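Local coordinates for protein glycosyltransferase Gtf1 (Streptococcus pneumoniae, PDB 4PQG) that belongs to the glycosyltransferases of the GT-B fold and is modelled with uridine-5'-diphosphate and 2-acetamido-2-deoxy-beta-D-glucopyranose, at residues 260-266 and 297-302; 249-254 and 290-294. All coordinates share one frame; numbering follows the deposited sequence.

Overall arrangement
Contacts 1 and 2 both join helix 288-301 to the loop that follows strand 244-248, in a parallel-sheet domain of a GT-B glycosyltransferase. Contact 2 uses an earlier turn of the helix and the start of the loop, contact 1 the C-terminal end and a later part, so their segments alternate along the chain and successive points of one helix hold successive parts of one loop. Their centres lie 13 Å apart, bridged by a probable hydrogen bond of 2.7 Å between Gln297 OE1 and His253 NE2. Contact 2 is the nearer to the ligands on its loop side: His250 bonds NAG, and the Ala251 side chain is about 7 Å from UDP. Contact 1 is at the surface.

Contact 1 (260-266 and 297-302); sequences NEDYILW and QFAKYT
Tyr301 turns one face of its ring to Ile264, whose CB stands 3.6 Å from the ring centroid and only 5° off the normal, a clear CH-pi contact. Branch CG2 of Ile264 rests over the same face, and CG of Lys300 lies over the opposite one. Beyond this sandwich the phenol reaches the loop backbone: Tyr301 OH donates to Asn260 O at 2.6 Å, approaching at a tilt of 31° from the carbonyl plane. Asn260 itself shapes the turn through OD1, the bond from Asp262 N forming an Asx turn and that from Tyr263 N, on the opposite face, extending it to an Asx motif. Next along, Lys300 bends near its end to bring NZ to Glu261 twice, onto an in-plane lone pair of the carbonyl O at 3.1 Å and onto the anti lone pair of OE2 at 2.9 Å, the latter a salt bridge. On the other flank, the Ile264 and Gln297 side chains cross at about a right angle, with Ile264 CD1 3.5 Å from Gln297 CD. Gln297 OE1, held by His253, also lies at the edge of the Trp266 ring, as does Thr302 CG2. Apolar packing of Ile264 thus joins helix 288-301 to the loop alongside the polar bonds. Because Glu261 and Lys300 are exposed, water would probably weaken their charge attraction, whereas the bonds to two consecutive carbonyls fix the loop's path through its backbone.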
# COMPACT_ATOMS: atom_id res chain seq x y z
N ASN A 260 -28.43 -9.52 6.27
CA ASN A 260 -29.83 -9.27 6.61
C ASN A 260 -29.97 -9.14 8.12
O ASN A 260 -28.96 -8.99 8.83
CB ASN A 260 -30.75 -10.35 6.02
CG ASN A 260 -30.52 -11.74 6.63
OD1 ASN A 260 -30.17 -11.88 7.80
ND2 ASN A 260 -30.74 -12.76 5.84
N GLU A 261 -31.20 -9.20 8.63
CA GLU A 261 -31.46 -8.98 10.06
C GLU A 261 -30.77 -10.00 10.97
O GLU A 261 -30.34 -9.66 12.08
CB GLU A 261 -32.96 -9.00 10.32
CG GLU A 261 -33.41 -7.96 11.32
CD GLU A 261 -33.32 -6.56 10.75
OE1 GLU A 261 -34.06 -6.27 9.79
OE2 GLU A 261 -32.50 -5.75 11.25
N ASP A 262 -30.66 -11.24 10.50
CA ASP A 262 -30.15 -12.33 11.33
C ASP A 262 -28.72 -12.77 11.05
O ASP A 262 -28.11 -13.46 11.87
CB ASP A 262 -31.10 -13.53 11.25
CG ASP A 262 -32.48 -13.19 11.77
OD1 ASP A 262 -32.57 -12.56 12.84
OD2 ASP A 262 -33.47 -13.52 11.10
N TYR A 263 -28.19 -12.36 9.90
CA TYR A 263 -26.90 -12.82 9.40
C TYR A 263 -26.09 -11.67 8.85
O TYR A 263 -26.59 -10.85 8.08
CB TYR A 263 -27.13 -13.88 8.31
CG TYR A 263 -25.91 -14.22 7.48
CD1 TYR A 263 -24.95 -15.12 7.95
CD2 TYR A 263 -25.73 -13.66 6.22
CE1 TYR A 263 -23.83 -15.44 7.19
CE2 TYR A 263 -24.61 -13.97 5.45
CZ TYR A 263 -23.66 -14.86 5.93
OH TYR A 263 -22.56 -15.18 5.15
N ILE A 264 -24.82 -11.62 9.22
CA ILE A 264 -23.90 -10.66 8.62
C ILE A 264 -22.73 -11.39 7.95
O ILE A 264 -22.22 -12.38 8.48
CB ILE A 264 -23.39 -9.63 9.65
CG1 ILE A 264 -22.58 -8.54 8.94
CG2 ILE A 264 -22.61 -10.30 10.77
CD1 ILE A 264 -22.55 -7.21 9.66
N LEU A 265 -22.32 -10.89 6.79
CA LEU A 265 -21.10 -11.35 6.16
C LEU A 265 -20.08 -10.22 6.24
O LEU A 265 -20.28 -9.17 5.64
CB LEU A 265 -21.34 -11.77 4.69
CG LEU A 265 -20.11 -12.04 3.79
CD1 LEU A 265 -19.33 -13.27 4.25
CD2 LEU A 265 -20.53 -12.19 2.34
N TRP A 266 -19.02 -10.44 7.02
CA TRP A 266 -17.90 -9.51 7.15
C TRP A 266 -17.07 -9.53 5.89
O TRP A 266 -17.11 -10.51 5.15
CB TRP A 266 -16.99 -9.95 8.30
CG TRP A 266 -17.65 -10.02 9.67
CD1 TRP A 266 -17.72 -11.11 10.53
CD2 TRP A 266 -18.34 -8.93 10.38
NE1 TRP A 266 -18.39 -10.79 11.68
CE2 TRP A 266 -18.78 -9.50 11.66
CE3 TRP A 266 -18.64 -7.59 10.10
CZ2 TRP A 266 -19.48 -8.75 12.60
CZ3 TRP A 266 -19.33 -6.84 11.07
CH2 TRP A 266 -19.74 -7.41 12.28
N GLN A 297 -23.29 -3.29 14.62
CA GLN A 297 -23.23 -4.66 14.11
C GLN A 297 -22.64 -5.62 15.14
O GLN A 297 -23.09 -6.76 15.24
CB GLN A 297 -22.48 -4.73 12.78
CG GLN A 297 -23.29 -4.12 11.64
CD GLN A 297 -22.45 -3.77 10.44
OE1 GLN A 297 -21.23 -3.57 10.54
NE2 GLN A 297 -23.08 -3.69 9.28
N PHE A 298 -21.66 -5.16 15.91
CA PHE A 298 -21.14 -5.96 17.01
C PHE A 298 -22.25 -6.34 18.00
O PHE A 298 -22.36 -7.50 18.42
CB PHE A 298 -19.96 -5.26 17.70
CG PHE A 298 -18.62 -5.60 17.09
CD1 PHE A 298 -18.20 -6.94 17.00
CD2 PHE A 298 -17.79 -4.62 16.58
CE1 PHE A 298 -16.99 -7.28 16.42
CE2 PHE A 298 -16.57 -4.94 16.02
CZ PHE A 298 -16.17 -6.28 15.94
N ALA A 299 -23.09 -5.35 18.32
CA ALA A 299 -24.20 -5.55 19.25
C ALA A 299 -25.28 -6.45 18.66
O ALA A 299 -25.84 -7.29 19.36
CB ALA A 299 -24.79 -4.21 19.67
N LYS A 300 -25.56 -6.29 17.37
CA LYS A 300 -26.64 -7.03 16.72
C LYS A 300 -26.28 -8.49 16.39
O LYS A 300 -27.12 -9.39 16.49
CB LYS A 300 -27.08 -6.28 15.46
CG LYS A 300 -28.44 -6.68 14.92
CD LYS A 300 -28.58 -6.27 13.46
CE LYS A 300 -29.99 -5.85 13.12
NZ LYS A 300 -30.96 -6.95 13.36
N TYR A 301 -25.03 -8.72 15.98
CA TYR A 301 -24.66 -10.03 15.44
C TYR A 301 -23.71 -10.88 16.28
O TYR A 301 -23.53 -12.07 16.00
CB TYR A 301 -24.08 -9.88 14.03
CG TYR A 301 -25.02 -9.21 13.04
CD1 TYR A 301 -26.05 -9.93 12.43
CD2 TYR A 301 -24.85 -7.88 12.71
CE1 TYR A 301 -26.90 -9.32 11.52
CE2 TYR A 301 -25.68 -7.26 11.79
CZ TYR A 301 -26.71 -7.98 11.20
OH TYR A 301 -27.54 -7.37 10.31
N THR A 302 -23.09 -10.27 17.30
CA THR A 302 -22.05 -10.94 18.08
C THR A 302 -22.28 -10.79 19.59
O THR A 302 -23.12 -10.00 20.03
CB THR A 302 -20.64 -10.40 17.74
OG1 THR A 302 -20.34 -9.26 18.56
CG2 THR A 302 -20.49 -10.03 16.26

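Contact 2 (249-254 and 290-294); sequences VHAEHY and QNEVL. With NAG (2-acetamido-2-deoxy-beta-D-glucopyranose), chain D.
The irregular loop passes one face of helix 288-301 with Glu252 CA 8.0 Å from Gln290 CA and His253 CA 8.1 Å from Leu294 CA, a spacing that side chains must fill. Gln290 does so with an extended chain, CG anti to the backbone N (chi1 -172°), and its NE2 spends both hydrogens on the loop. One goes to Ala251 O at 3.0 Å; the other goes to His253 ND1 at 2.8 Å, nearly straight at 171° and close to both the ring and the amide planes. A water lies within bonding distance of Gln290 OE1 and Val249 O. In this Rossmann-like domain, one of the two parallel-sheet halves of a GT-B fold, the loop leaves strand 244-248 and the helix follows the neighbouring strand 282-285. Val293 CG1 meets the His253 ring edge 3.7 Å from CE1, Leu294 CD1 lies oblique to the ring, 3.6 Å from CD2, and His253 NE2 is hydrogen-bonded to Gln297 OE1 further along the helix. Tyr254 CD2 lies over one ring face, offset toward the rim. On the far side of the loop, His250 ND1 shares an in-plane hydrogen bond of 2.8 Å with NAG O6, while His250 NE2 is hydrogen-bonded to Asp227 OD1; partners at both nitrogens would limit rotation of the imidazole.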
# COMPACT_ATOMS: atom_id res chain seq x y z
N VAL A 249 -9.31 -0.97 10.82
CA VAL A 249 -10.28 -1.30 9.78
C VAL A 249 -10.06 -0.30 8.63
O VAL A 249 -10.19 0.90 8.82
CB VAL A 249 -11.73 -1.21 10.31
CG1 VAL A 249 -12.73 -1.58 9.22
CG2 VAL A 249 -11.90 -2.09 11.54
N HIS A 250 -9.68 -0.80 7.46
CA HIS A 250 -9.31 0.10 6.36
C HIS A 250 -10.37 0.41 5.33
O HIS A 250 -10.58 1.58 4.95
CB HIS A 250 -8.05 -0.40 5.68
CG HIS A 250 -6.82 -0.21 6.51
ND1 HIS A 250 -6.20 0.97 6.63
CD2 HIS A 250 -6.11 -1.11 7.30
CE1 HIS A 250 -5.14 0.84 7.43
NE2 HIS A 250 -5.07 -0.44 7.83
N ALA A 251 -11.05 -0.63 4.85
CA ALA A 251 -12.08 -0.46 3.83
C ALA A 251 -13.45 -0.70 4.47
O ALA A 251 -13.55 -0.88 5.69
CB ALA A 251 -11.82 -1.45 2.70
N GLU A 252 -14.51 -0.70 3.65
CA GLU A 252 -15.83 -1.16 4.08
C GLU A 252 -15.69 -2.58 4.65
O GLU A 252 -14.93 -3.37 4.12
CB GLU A 252 -16.79 -1.16 2.89
CG GLU A 252 -18.24 -1.52 3.20
CD GLU A 252 -18.87 -0.58 4.20
OE1 GLU A 252 -19.63 0.32 3.78
OE2 GLU A 252 -18.60 -0.71 5.42
N HIS A 253 -16.40 -2.91 5.73
CA HIS A 253 -16.01 -4.06 6.55
C HIS A 253 -17.02 -5.19 6.56
O HIS A 253 -16.85 -6.17 7.30
CB HIS A 253 -15.79 -3.58 7.98
CG HIS A 253 -17.02 -2.99 8.58
ND1 HIS A 253 -17.32 -1.67 8.46
CD2 HIS A 253 -18.11 -3.58 9.20
CE1 HIS A 253 -18.52 -1.43 9.01
NE2 HIS A 253 -19.01 -2.61 9.46
N TYR A 254 -18.07 -5.07 5.76
CA TYR A 254 -19.09 -6.10 5.64
C TYR A 254 -19.73 -5.99 4.26
O TYR A 254 -19.57 -4.98 3.57
CB TYR A 254 -20.14 -5.93 6.75
CG TYR A 254 -21.16 -4.86 6.44
CD1 TYR A 254 -22.48 -5.22 6.11
CD2 TYR A 254 -20.82 -3.51 6.44
CE1 TYR A 254 -23.42 -4.25 5.80
CE2 TYR A 254 -21.75 -2.53 6.11
CZ TYR A 254 -23.05 -2.91 5.80
OH TYR A 254 -23.99 -1.96 5.50
N GLN A 290 -18.50 4.99 10.10
CA GLN A 290 -18.11 3.57 10.13
C GLN A 290 -18.07 3.09 11.57
O GLN A 290 -18.45 1.95 11.86
CB GLN A 290 -16.78 3.31 9.44
CG GLN A 290 -16.49 1.81 9.31
CD GLN A 290 -15.40 1.50 8.30
OE1 GLN A 290 -14.52 2.32 8.04
NE2 GLN A 290 -15.45 0.30 7.73
N ASN A 291 -17.63 3.96 12.46
CA ASN A 291 -17.59 3.67 13.88
C ASN A 291 -18.96 3.21 14.37
O ASN A 291 -19.09 2.11 14.93
CB ASN A 291 -17.06 4.88 14.67
CG ASN A 291 -16.74 4.56 16.12
OD1 ASN A 291 -17.46 3.80 16.77
ND2 ASN A 291 -15.67 5.15 16.63
N GLU A 292 -19.99 4.02 14.12
CA GLU A 292 -21.35 3.72 14.57
C GLU A 292 -21.93 2.46 13.92
O GLU A 292 -22.57 1.64 14.59
CB GLU A 292 -22.27 4.92 14.28
CG GLU A 292 -21.82 6.21 14.95
CD GLU A 292 -22.49 7.44 14.36
OE1 GLU A 292 -23.66 7.33 13.93
OE2 GLU A 292 -21.84 8.51 14.34
N VAL A 293 -21.71 2.32 12.61
CA VAL A 293 -22.14 1.12 11.88
C VAL A 293 -21.57 -0.14 12.51
O VAL A 293 -22.30 -1.07 12.86
CB VAL A 293 -21.75 1.21 10.38
CG1 VAL A 293 -21.88 -0.16 9.71
CG2 VAL A 293 -22.62 2.23 9.66
N LEU A 294 -20.25 -0.15 12.70
CA LEU A 294 -19.58 -1.32 13.25
C LEU A 294 -20.04 -1.60 14.68
O LEU A 294 -20.33 -2.75 15.03
CB LEU A 294 -18.06 -1.14 13.20
CG LEU A 294 -17.16 -2.34 13.57
CD1 LEU A 294 -17.49 -3.58 12.75
CD2 LEU A 294 -15.69 -1.95 13.44
C1 NAG D . -8.22 1.56 1.70
C2 NAG D . -9.65 2.00 1.46
C3 NAG D . -9.43 3.52 1.49
C4 NAG D . -8.65 3.96 2.74
C5 NAG D . -7.38 3.09 2.95
C6 NAG D . -6.50 3.50 4.12
C7 NAG D . -11.39 1.32 -0.11
C8 NAG D . -11.68 0.98 -1.55
N2 NAG D . -10.13 1.63 0.15
O1 NAG D . -7.66 0.48 1.02
O3 NAG D . -10.63 4.25 1.34
O4 NAG D . -8.27 5.31 2.56
O5 NAG D . -7.85 1.74 3.06
O6 NAG D . -7.24 3.24 5.30
O7 NAG D . -12.29 1.30 0.74
O HOH W 1 -11.91 2.97 8.21